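Local coordinates for penicillin-binding protein activator LpoA (Escherichia coli, PDB 6DR3) that regulates peptidoglycan synthesis from the outer membrane, being essential for the function of penicillin-binding protein 1A and stimulating its transpeptidase activity, at residues A14-D17 with S18-L22; M211-T214 with Q215-N218; N170-Q173 with G174-L178; T32-N35 with W36-A40. One frame throughout, in Å; residues are numbered along the deposited sequence.

All four contacts join neighbours along the chain of the all-helical amino-terminal domain of LpoA, which contains TPR-like motifs. Interaction 4, inside helix 30-47, is buried; interaction 3, inside helix 170-185, is partly buried, and both rest on regular i to i+4 bonding with a tryptophan packed beside a beta-branched residue. Interactions 1 and 2 sit at helix starts, the first partly buried and the second at the surface. Interaction 1 adds a side-chain cap and a tyrosine hydroxyl; in interaction 2 bent, weak backbone bonds are joined by bonds to helix 138-153. Interaction 1 touches 4, and 2 touches 3; interactions 3 and 4 lie on opposite sides of the chain's centre, their own centres about 41 Å apart.

Interaction 1 (A14-D17 with S18-L22); sequences AQAD and SAFYL
Asp-17 is the N-cap of helix 18-25, its side chain accepting from the amide of Phe-20. The bond from Phe-20 N to the carboxylate oxygen OD1 of Asp-17 is 3.0 Å long, the donor lying nearly on the C-O axis. The first torsion (chi1 60°) sets CG of Asp-17 between its own backbone N and carbonyl carbon, which swings the carboxylate back over the opening turn. The carbonyl O of the same residue takes the first regular helical bond, from Tyr-21 N at 3.2 Å, so one residue serves two of the early amides. That oxygen also lies over one face of the Tyr-21 ring. Around this polar centre Ala-16 packs against both aromatics: its CB lies 3.5 Å from CD2 of Phe-20 and 3.8 Å from CE1 of Tyr-21. The far end of the tyrosine ties down the loop leading into the helix: the backbone N of Ala-16 donates to Tyr-21 OH at 3.1 Å, with a bent N-H...O angle of 137°.

Farther out, the helix start is held to helix 30-47, where the Ser-18 side chain touches Ala-43 and Leu-44 and its OG is hydrogen-bonded to Glu-47 OE1.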
loop_
_atom_site.group_PDB
_atom_site.type_symbol
_atom_site.label_atom_id
_atom_site.label_comp_id
_atom_site.label_asym_id
_atom_site.label_seq_id
_atom_site.Cartn_x
_atom_site.Cartn_y
_atom_site.Cartn_z
ATOM N N ALA A 14 -1.289 -9.153 13.894
ATOM C CA ALA A 14 -2.219 -10.267 13.803
ATOM C C ALA A 14 -3.464 -9.756 13.096
ATOM O O ALA A 14 -3.749 -8.556 13.104
ATOM C CB ALA A 14 -2.565 -10.837 15.183
ATOM N N GLN A 15 -4.200 -10.672 12.470
ATOM C CA GLN A 15 -5.421 -10.320 11.757
ATOM C C GLN A 15 -6.551 -11.262 12.145
ATOM O O GLN A 15 -6.337 -12.450 12.398
ATOM C CB GLN A 15 -5.230 -10.364 10.227
ATOM C CG GLN A 15 -4.820 -9.033 9.600
ATOM C CD GLN A 15 -3.327 -8.777 9.666
ATOM O OE1 GLN A 15 -2.532 -9.702 9.838
ATOM N NE2 GLN A 15 -2.936 -7.516 9.522
ATOM N N ALA A 16 -7.759 -10.705 12.189
ATOM C CA ALA A 16 -8.987 -11.468 12.352
ATOM C C ALA A 16 -10.072 -10.789 11.526
ATOM O O ALA A 16 -9.885 -9.684 11.012
ATOM C CB ALA A 16 -9.400 -11.569 13.827
ATOM N N ASP A 17 -11.216 -11.453 11.395
ATOM C CA ASP A 17 -12.309 -10.896 10.614
ATOM C C ASP A 17 -13.249 -10.082 11.505
ATOM O O ASP A 17 -13.125 -10.054 12.730
ATOM C CB ASP A 17 -13.071 -12.003 9.883
ATOM C CG ASP A 17 -13.684 -13.021 10.824
ATOM O OD1 ASP A 17 -13.807 -12.736 12.032
ATOM O OD2 ASP A 17 -14.044 -14.118 10.347
ATOM N N SER A 18 -14.207 -9.409 10.863
ATOM C CA SER A 18 -15.096 -8.509 11.591
ATOM C C SER A 18 -15.938 -9.262 12.612
ATOM O O SER A 18 -16.232 -8.738 13.692
ATOM C CB SER A 18 -15.993 -7.755 10.610
ATOM O OG SER A 18 -16.762 -8.656 9.833
ATOM N N ALA A 19 -16.340 -10.495 12.290
ATOM C CA ALA A 19 -17.136 -11.276 13.231
ATOM C C ALA A 19 -16.407 -11.447 14.558
ATOM O O ALA A 19 -17.008 -11.314 15.631
ATOM C CB ALA A 19 -17.478 -12.636 12.622
ATOM N N PHE A 20 -15.106 -11.738 14.505
ATOM C CA PHE A 20 -14.314 -11.865 15.724
ATOM C C PHE A 20 -14.267 -10.545 16.484
ATOM O O PHE A 20 -14.546 -10.496 17.688
ATOM C CB PHE A 20 -12.904 -12.338 15.369
ATOM C CG PHE A 20 -11.993 -12.489 16.555
ATOM C CD1 PHE A 20 -12.045 -13.623 17.346
ATOM C CD2 PHE A 20 -11.074 -11.503 16.866
ATOM C CE1 PHE A 20 -11.201 -13.764 18.433
ATOM C CE2 PHE A 20 -10.228 -11.639 17.950
ATOM C CZ PHE A 20 -10.291 -12.771 18.733
ATOM N N TYR A 21 -13.916 -9.458 15.793
ATOM C CA TYR A 21 -13.810 -8.159 16.450
ATOM C C TYR A 21 -15.141 -7.729 17.053
ATOM O O TYR A 21 -15.180 -7.190 18.165
ATOM C CB TYR A 21 -13.318 -7.110 15.454
ATOM C CG TYR A 21 -11.915 -7.340 14.935
ATOM C CD1 TYR A 21 -10.920 -7.864 15.753
ATOM C CD2 TYR A 21 -11.584 -7.028 13.625
ATOM C CE1 TYR A 21 -9.637 -8.068 15.275
ATOM C CE2 TYR A 21 -10.306 -7.228 13.140
ATOM C CZ TYR A 21 -9.337 -7.748 13.966
ATOM O OH TYR A 21 -8.065 -7.946 13.476
ATOM N N LEU A 22 -16.241 -7.946 16.328
ATOM C CA LEU A 22 -17.551 -7.571 16.850
ATOM C C LEU A 22 -17.908 -8.398 18.079
ATOM O O LEU A 22 -18.515 -7.882 19.026
ATOM C CB LEU A 22 -18.614 -7.731 15.761
ATOM C CG LEU A 22 -18.501 -6.757 14.583
ATOM C CD1 LEU A 22 -19.424 -7.168 13.446
ATOM C CD2 LEU A 22 -18.806 -5.331 15.025
#

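Interaction 2 (M211-T214 with Q215-N218); sequences MLPT and QLVN
The carbonyl oxygen of Pro-213 is gripped by two backbone amides of the short helix that follows. Leu-216 N donates to Pro-213 O at 2.9 Å, from above the carbonyl plane, 53° out of it, while Val-217 N adds a weak bond at 3.3 Å. Val-217 N is shared, since it also makes a weak bond to Thr-214 O. The straighter link is the next one: Asn-218 N reaches Thr-214 O at 3.0 Å with an N-H...O angle of 173°. Pro-213 stands at the N-cap position of helix 214-217, the last short helix of this amino-terminal domain, and its ring, which cannot cap through a side-chain acceptor, contributes packing instead. It lies alongside Leu-216, both pointing the same way, with CG of Pro-213 4.0 Å from CD1 of Leu-216. The pair also touches helix 170-185, at Trp-175 and Leu-178. At right angles to Val-217, Leu-212 brings its CB to 3.6 Å from CG2 of that valine; this methyl is anti to the valine carbonyl carbon and beside its backbone N, the position from which it meets Leu-212.

Gln-215 bends at chi2 (93°), which folds its amide back until OE1 is 3.4 Å from CB of Pro-213; its NE2 is bonded to the backbone O of Asp-146. The carboxylate of Asp-146 accepts from Thr-214 N, and Gln-142 binds Leu-212 O. With three polar groups bonded to helix 138-153, the hydrogen bonds of this turn join the short helix to that one as well as to itself.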
loop_
_atom_site.group_PDB
_atom_site.type_symbol
_atom_site.label_atom_id
_atom_site.label_comp_id
_atom_site.label_asym_id
_atom_site.label_seq_id
_atom_site.Cartn_x
_atom_site.Cartn_y
_atom_site.Cartn_z
ATOM N N MET A 211 13.806 -9.415 -5.793
ATOM C CA MET A 211 12.522 -10.088 -5.992
ATOM C C MET A 211 11.966 -9.584 -7.327
ATOM O O MET A 211 11.236 -8.593 -7.374
ATOM C CB MET A 211 11.581 -9.803 -4.830
ATOM C CG MET A 211 10.374 -10.715 -4.743
ATOM S SD MET A 211 9.330 -10.356 -3.310
ATOM C CE MET A 211 10.451 -10.680 -1.949
ATOM N N LEU A 212 12.327 -10.276 -8.402
ATOM C CA LEU A 212 12.035 -9.778 -9.738
ATOM C C LEU A 212 10.526 -9.725 -9.969
ATOM O O LEU A 212 9.792 -10.592 -9.478
ATOM C CB LEU A 212 12.686 -10.668 -10.797
ATOM C CG LEU A 212 14.181 -10.464 -11.046
ATOM C CD1 LEU A 212 14.719 -11.588 -11.914
ATOM C CD2 LEU A 212 14.437 -9.113 -11.700
ATOM N N PRO A 213 10.028 -8.734 -10.704
ATOM C CA PRO A 213 8.615 -8.747 -11.087
ATOM C C PRO A 213 8.252 -10.067 -11.754
ATOM O O PRO A 213 8.973 -10.555 -12.629
ATOM C CB PRO A 213 8.494 -7.566 -12.053
ATOM C CG PRO A 213 9.600 -6.649 -11.668
ATOM C CD PRO A 213 10.721 -7.532 -11.207
ATOM N N THR A 214 7.133 -10.643 -11.320
ATOM C CA THR A 214 6.666 -11.902 -11.891
ATOM C C THR A 214 6.580 -11.823 -13.409
ATOM O O THR A 214 6.866 -12.800 -14.110
ATOM C CB THR A 214 5.304 -12.262 -11.292
ATOM O OG1 THR A 214 5.442 -12.449 -9.877
ATOM C CG2 THR A 214 4.739 -13.534 -11.920
ATOM N N GLN A 215 6.189 -10.661 -13.936
ATOM C CA GLN A 215 5.999 -10.524 -15.377
ATOM C C GLN A 215 7.307 -10.711 -16.133
ATOM O O GLN A 215 7.293 -11.109 -17.302
ATOM C CB GLN A 215 5.390 -9.158 -15.697
ATOM C CG GLN A 215 4.093 -8.858 -14.950
ATOM C CD GLN A 215 4.321 -8.108 -13.648
ATOM O OE1 GLN A 215 5.259 -8.399 -12.904
ATOM N NE2 GLN A 215 3.463 -7.131 -13.369
ATOM N N LEU A 216 8.441 -10.431 -15.491
ATOM C CA LEU A 216 9.739 -10.571 -16.140
ATOM C C LEU A 216 10.358 -11.948 -15.947
ATOM O O LEU A 216 11.261 -12.317 -16.708
ATOM C CB LEU A 216 10.706 -9.503 -15.616
ATOM C CG LEU A 216 10.310 -8.058 -15.932
ATOM C CD1 LEU A 216 11.242 -7.073 -15.239
ATOM C CD2 LEU A 216 10.298 -7.818 -17.436
ATOM N N VAL A 217 9.901 -12.714 -14.960
ATOM C CA VAL A 217 10.398 -14.072 -14.753
ATOM C C VAL A 217 9.616 -15.076 -15.589
ATOM O O VAL A 217 10.200 -15.914 -16.281
ATOM C CB VAL A 217 10.346 -14.428 -13.252
ATOM C CG1 VAL A 217 10.798 -15.867 -13.015
ATOM C CG2 VAL A 217 11.203 -13.464 -12.446
ATOM N N ASN A 218 8.287 -15.001 -15.543
ATOM C CA ASN A 218 7.426 -15.942 -16.259
ATOM C C ASN A 218 7.201 -15.402 -17.667
ATOM O O ASN A 218 6.271 -14.636 -17.923
ATOM C CB ASN A 218 6.112 -16.140 -15.511
ATOM C CG ASN A 218 6.320 -16.597 -14.079
ATOM O OD1 ASN A 218 7.395 -17.077 -13.717
ATOM N ND2 ASN A 218 5.288 -16.455 -13.255
#

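Interaction 3 (N170-Q173 with G174-L178); sequences NILQ and GWLDL
Gly-174 N bonds to Asn-170 O in the first of four i to i+4 bonds at the start of helix 170-185, a regular alpha-helix in a domain with TPR-like motifs. All four are 2.9 Å long; the others run from Trp-175 N to Ile-171 O, Leu-176 N to Leu-172 O and Asp-177 N to Gln-173 O. They differ in approach, since Gly-174 N stands 36° out of its acceptor's carbonyl plane whereas Leu-176 N follows the C=O direction closely.

Apolar contacts run along two faces. Ile-171 and Trp-175 lie side by side, pointing the same way, and CG2 of Ile-171 touches the pyrrole part of the indole, 3.7 Å from Trp-175 CD1. The indole carbon CD1 also passes close to the carbonyl of Ile-171, while CA of Leu-172 meets the ring at its edge. Leu-172 and Leu-176 pack more loosely, through CG and CD1 respectively, at 4.2 Å. The indole is buried against Ile-145, Thr-148 and Leu-152 of helix 138-153 and Ile-130 of helix 123-132.

The charged interaction belongs to Asp-177, whose OD2 forms a salt bridge with Arg-202 NH2. With CG anti to the backbone N (chi1 -169°), its carboxylate is carried off the turn, and only CB stays near it, 3.6 Å from Gln-173 O.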
loop_
_atom_site.group_PDB
_atom_site.type_symbol
_atom_site.label_atom_id
_atom_site.label_comp_id
_atom_site.label_asym_id
_atom_site.label_seq_id
_atom_site.Cartn_x
_atom_site.Cartn_y
_atom_site.Cartn_z
ATOM N N ASN A 170 16.808 7.046 -5.243
ATOM C CA ASN A 170 17.644 6.048 -5.902
ATOM C C ASN A 170 16.856 4.794 -6.257
ATOM O O ASN A 170 17.183 4.118 -7.239
ATOM C CB ASN A 170 18.837 5.682 -5.020
ATOM C CG ASN A 170 19.964 5.027 -5.808
ATOM O OD1 ASN A 170 20.244 5.410 -6.946
ATOM N ND2 ASN A 170 20.606 4.030 -5.211
ATOM N N ILE A 171 15.829 4.455 -5.477
ATOM C CA ILE A 171 15.012 3.292 -5.809
ATOM C C ILE A 171 14.186 3.570 -7.061
ATOM O O ILE A 171 14.124 2.745 -7.980
ATOM C CB ILE A 171 14.129 2.893 -4.612
ATOM C CG1 ILE A 171 15.005 2.290 -3.505
ATOM C CG2 ILE A 171 13.037 1.900 -5.042
ATOM C CD1 ILE A 171 14.257 1.910 -2.236
ATOM N N LEU A 172 13.545 4.740 -7.117
ATOM C CA LEU A 172 12.799 5.109 -8.316
ATOM C C LEU A 172 13.721 5.194 -9.524
ATOM O O LEU A 172 13.368 4.734 -10.616
ATOM C CB LEU A 172 12.074 6.437 -8.094
ATOM C CG LEU A 172 11.258 6.970 -9.275
ATOM C CD1 LEU A 172 10.206 5.964 -9.721
ATOM C CD2 LEU A 172 10.610 8.296 -8.909
ATOM N N GLN A 173 14.910 5.776 -9.350
ATOM C CA GLN A 173 15.871 5.817 -10.446
ATOM C C GLN A 173 16.204 4.413 -10.930
ATOM O O GLN A 173 16.294 4.169 -12.137
ATOM C CB GLN A 173 17.143 6.546 -10.009
ATOM C CG GLN A 173 18.142 6.759 -11.140
ATOM C CD GLN A 173 19.454 7.357 -10.671
ATOM O OE1 GLN A 173 19.788 7.309 -9.487
ATOM N NE2 GLN A 173 20.208 7.928 -11.605
ATOM N N GLY A 174 16.391 3.476 -9.998
ATOM C CA GLY A 174 16.652 2.100 -10.390
ATOM C C GLY A 174 15.493 1.485 -11.149
ATOM O O GLY A 174 15.693 0.759 -12.125
ATOM N N TRP A 175 14.262 1.764 -10.710
ATOM C CA TRP A 175 13.093 1.255 -11.419
ATOM C C TRP A 175 13.022 1.816 -12.832
ATOM O O TRP A 175 12.732 1.084 -13.785
ATOM C CB TRP A 175 11.817 1.598 -10.652
ATOM C CG TRP A 175 11.487 0.642 -9.546
ATOM C CD1 TRP A 175 11.410 0.926 -8.212
ATOM C CD2 TRP A 175 11.184 -0.751 -9.676
ATOM N NE1 TRP A 175 11.076 -0.203 -7.506
ATOM C CE2 TRP A 175 10.932 -1.248 -8.381
ATOM C CE3 TRP A 175 11.101 -1.628 -10.762
ATOM C CZ2 TRP A 175 10.604 -2.580 -8.142
ATOM C CZ3 TRP A 175 10.775 -2.950 -10.522
ATOM C CH2 TRP A 175 10.531 -3.413 -9.225
ATOM N N LEU A 176 13.281 3.117 -12.987
ATOM C CA LEU A 176 13.252 3.721 -14.313
ATOM C C LEU A 176 14.373 3.188 -15.194
ATOM O O LEU A 176 14.221 3.132 -16.418
ATOM C CB LEU A 176 13.344 5.242 -14.196
ATOM C CG LEU A 176 12.165 5.917 -13.487
ATOM C CD1 LEU A 176 12.440 7.399 -13.297
ATOM C CD2 LEU A 176 10.867 5.709 -14.256
ATOM N N ASP A 177 15.499 2.787 -14.599
ATOM C CA ASP A 177 16.558 2.170 -15.386
ATOM C C ASP A 177 16.118 0.815 -15.926
ATOM O O ASP A 177 16.372 0.494 -17.092
ATOM C CB ASP A 177 17.825 2.026 -14.545
ATOM C CG ASP A 177 19.031 1.648 -15.378
ATOM O OD1 ASP A 177 19.666 2.557 -15.950
ATOM O OD2 ASP A 177 19.333 0.441 -15.476
ATOM N N LEU A 178 15.452 0.006 -15.097
ATOM C CA LEU A 178 14.953 -1.279 -15.574
ATOM C C LEU A 178 13.887 -1.085 -16.643
ATOM O O LEU A 178 13.811 -1.859 -17.605
ATOM C CB LEU A 178 14.398 -2.096 -14.407
ATOM C CG LEU A 178 13.893 -3.505 -14.736
ATOM C CD1 LEU A 178 15.003 -4.368 -15.320
ATOM C CD2 LEU A 178 13.306 -4.163 -13.497
#

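Interaction 4 (T32-N35 with W36-A40); sequences TRIN and WQLLA
Thr-32 and Trp-36 lie side by side and point the same way, one helical turn apart. The methyl CG2 of Thr-32 sits 3.8 Å from NE1 of Trp-36 and nearly as close to CD1, so it borders the pyrrole part of the indole. Placed beside the backbone N, anti to the carbonyl carbon (chi1 -73°), CG of Trp-36 turns the ring back toward the preceding turn, and CD1 comes within 3.2 Å of Thr-32 O. That oxygen also accepts from Trp-36 N at 3.2 Å with an N-H...O angle of 172°. The indole nitrogen is bonded to Gln-5, in the loop at the chain's start.

Ile-34 and Leu-38 are likewise side by side on another face, pointing the same way, with CG2 of Ile-34 4.1 Å from CD1 of Leu-38. These are i to i+4 pairs of helix 30-47, an alpha-helix of the amino-terminal domain, which contains TPR-like motifs, and the main chain beneath them is regular: Gln-37 N to Arg-33 O and Leu-38 N to Ile-34 O are both 2.8 Å, with Leu-39 N to Asn-35 O slightly longer.

The polar side chains bond to different parts of the fold. Asn-35 is held at both ends of its amide, OD1 by Gln-68 and ND2 by Asp-4, which should fix the rotation of the group. Gln-37 has its chain extended from CG onward and reaches Leu-56 O through NE2, while its CB rests 3.3 Å from Arg-33 O.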
loop_
_atom_site.group_PDB
_atom_site.type_symbol
_atom_site.label_atom_id
_atom_site.label_comp_id
_atom_site.label_asym_id
_atom_site.label_seq_id
_atom_site.Cartn_x
_atom_site.Cartn_y
_atom_site.Cartn_z
ATOM N N THR A 32 -11.099 -0.554 25.969
ATOM C CA THR A 32 -11.004 -1.876 25.358
ATOM C C THR A 32 -12.067 -2.047 24.282
ATOM O O THR A 32 -11.789 -2.564 23.195
ATOM C CB THR A 32 -11.140 -2.959 26.431
ATOM O OG1 THR A 32 -10.134 -2.768 27.434
ATOM C CG2 THR A 32 -10.987 -4.350 25.829
ATOM N N ARG A 33 -13.293 -1.600 24.568
ATOM C CA ARG A 33 -14.373 -1.708 23.594
ATOM C C ARG A 33 -14.120 -0.813 22.387
ATOM O O ARG A 33 -14.363 -1.220 21.245
ATOM C CB ARG A 33 -15.703 -1.354 24.260
ATOM C CG ARG A 33 -16.923 -1.557 23.377
ATOM C CD ARG A 33 -18.164 -0.964 24.015
ATOM N NE ARG A 33 -19.366 -1.236 23.231
ATOM C CZ ARG A 33 -20.131 -2.315 23.369
ATOM N NH1 ARG A 33 -19.831 -3.249 24.265
ATOM N NH2 ARG A 33 -21.204 -2.464 22.605
ATOM N N ILE A 34 -13.630 0.408 22.617
ATOM C CA ILE A 34 -13.336 1.311 21.505
ATOM C C ILE A 34 -12.317 0.682 20.567
ATOM O O ILE A 34 -12.456 0.750 19.339
ATOM C CB ILE A 34 -12.853 2.676 22.035
ATOM C CG1 ILE A 34 -14.010 3.422 22.706
ATOM C CG2 ILE A 34 -12.258 3.524 20.903
ATOM C CD1 ILE A 34 -13.593 4.696 23.417
ATOM N N ASN A 35 -11.271 0.071 21.124
ATOM C CA ASN A 35 -10.244 -0.538 20.287
ATOM C C ASN A 35 -10.830 -1.651 19.426
ATOM O O ASN A 35 -10.570 -1.718 18.219
ATOM C CB ASN A 35 -9.103 -1.063 21.160
ATOM C CG ASN A 35 -8.318 0.053 21.822
ATOM O OD1 ASN A 35 -8.262 1.174 21.314
ATOM N ND2 ASN A 35 -7.705 -0.249 22.960
ATOM N N TRP A 36 -11.623 -2.540 20.031
ATOM C CA TRP A 36 -12.297 -3.572 19.249
ATOM C C TRP A 36 -13.208 -2.949 18.201
ATOM O O TRP A 36 -13.295 -3.438 17.069
ATOM C CB TRP A 36 -13.101 -4.499 20.163
ATOM C CG TRP A 36 -12.274 -5.447 20.995
ATOM C CD1 TRP A 36 -12.297 -5.575 22.353
ATOM C CD2 TRP A 36 -11.313 -6.401 20.521
ATOM N NE1 TRP A 36 -11.414 -6.547 22.754
ATOM C CE2 TRP A 36 -10.794 -7.068 21.649
ATOM C CE3 TRP A 36 -10.840 -6.755 19.252
ATOM C CZ2 TRP A 36 -9.829 -8.068 21.549
ATOM C CZ3 TRP A 36 -9.880 -7.750 19.155
ATOM C CH2 TRP A 36 -9.385 -8.395 20.296
ATOM N N GLN A 37 -13.893 -1.860 18.561
ATOM C CA GLN A 37 -14.784 -1.196 17.617
ATOM C C GLN A 37 -14.009 -0.641 16.430
ATOM O O GLN A 37 -14.435 -0.787 15.278
ATOM C CB GLN A 37 -15.555 -0.083 18.329
ATOM C CG GLN A 37 -16.581 0.618 17.459
ATOM C CD GLN A 37 -17.436 1.586 18.250
ATOM O OE1 GLN A 37 -17.337 1.660 19.474
ATOM N NE2 GLN A 37 -18.281 2.336 17.554
ATOM N N LEU A 38 -12.866 -0.002 16.689
ATOM C CA LEU A 38 -12.033 0.495 15.599
ATOM C C LEU A 38 -11.577 -0.643 14.696
ATOM O O LEU A 38 -11.495 -0.483 13.473
ATOM C CB LEU A 38 -10.826 1.243 16.161
ATOM C CG LEU A 38 -11.109 2.602 16.802
ATOM C CD1 LEU A 38 -9.909 3.058 17.612
ATOM C CD2 LEU A 38 -11.461 3.635 15.740
ATOM N N LEU A 39 -11.275 -1.803 15.283
ATOM C CA LEU A 39 -10.838 -2.944 14.486
ATOM C C LEU A 39 -11.988 -3.514 13.665
ATOM O O LEU A 39 -11.799 -3.898 12.504
ATOM C CB LEU A 39 -10.236 -4.012 15.397
ATOM C CG LEU A 39 -8.815 -3.706 15.873
ATOM C CD1 LEU A 39 -8.485 -4.464 17.151
ATOM C CD2 LEU A 39 -7.821 -4.052 14.776
ATOM N N ALA A 40 -13.188 -3.573 14.247
ATOM C CA ALA A 40 -14.353 -4.022 13.495
ATOM C C ALA A 40 -14.580 -3.149 12.268
ATOM O O ALA A 40 -14.855 -3.659 11.176
ATOM C CB ALA A 40 -15.592 -4.015 14.390
#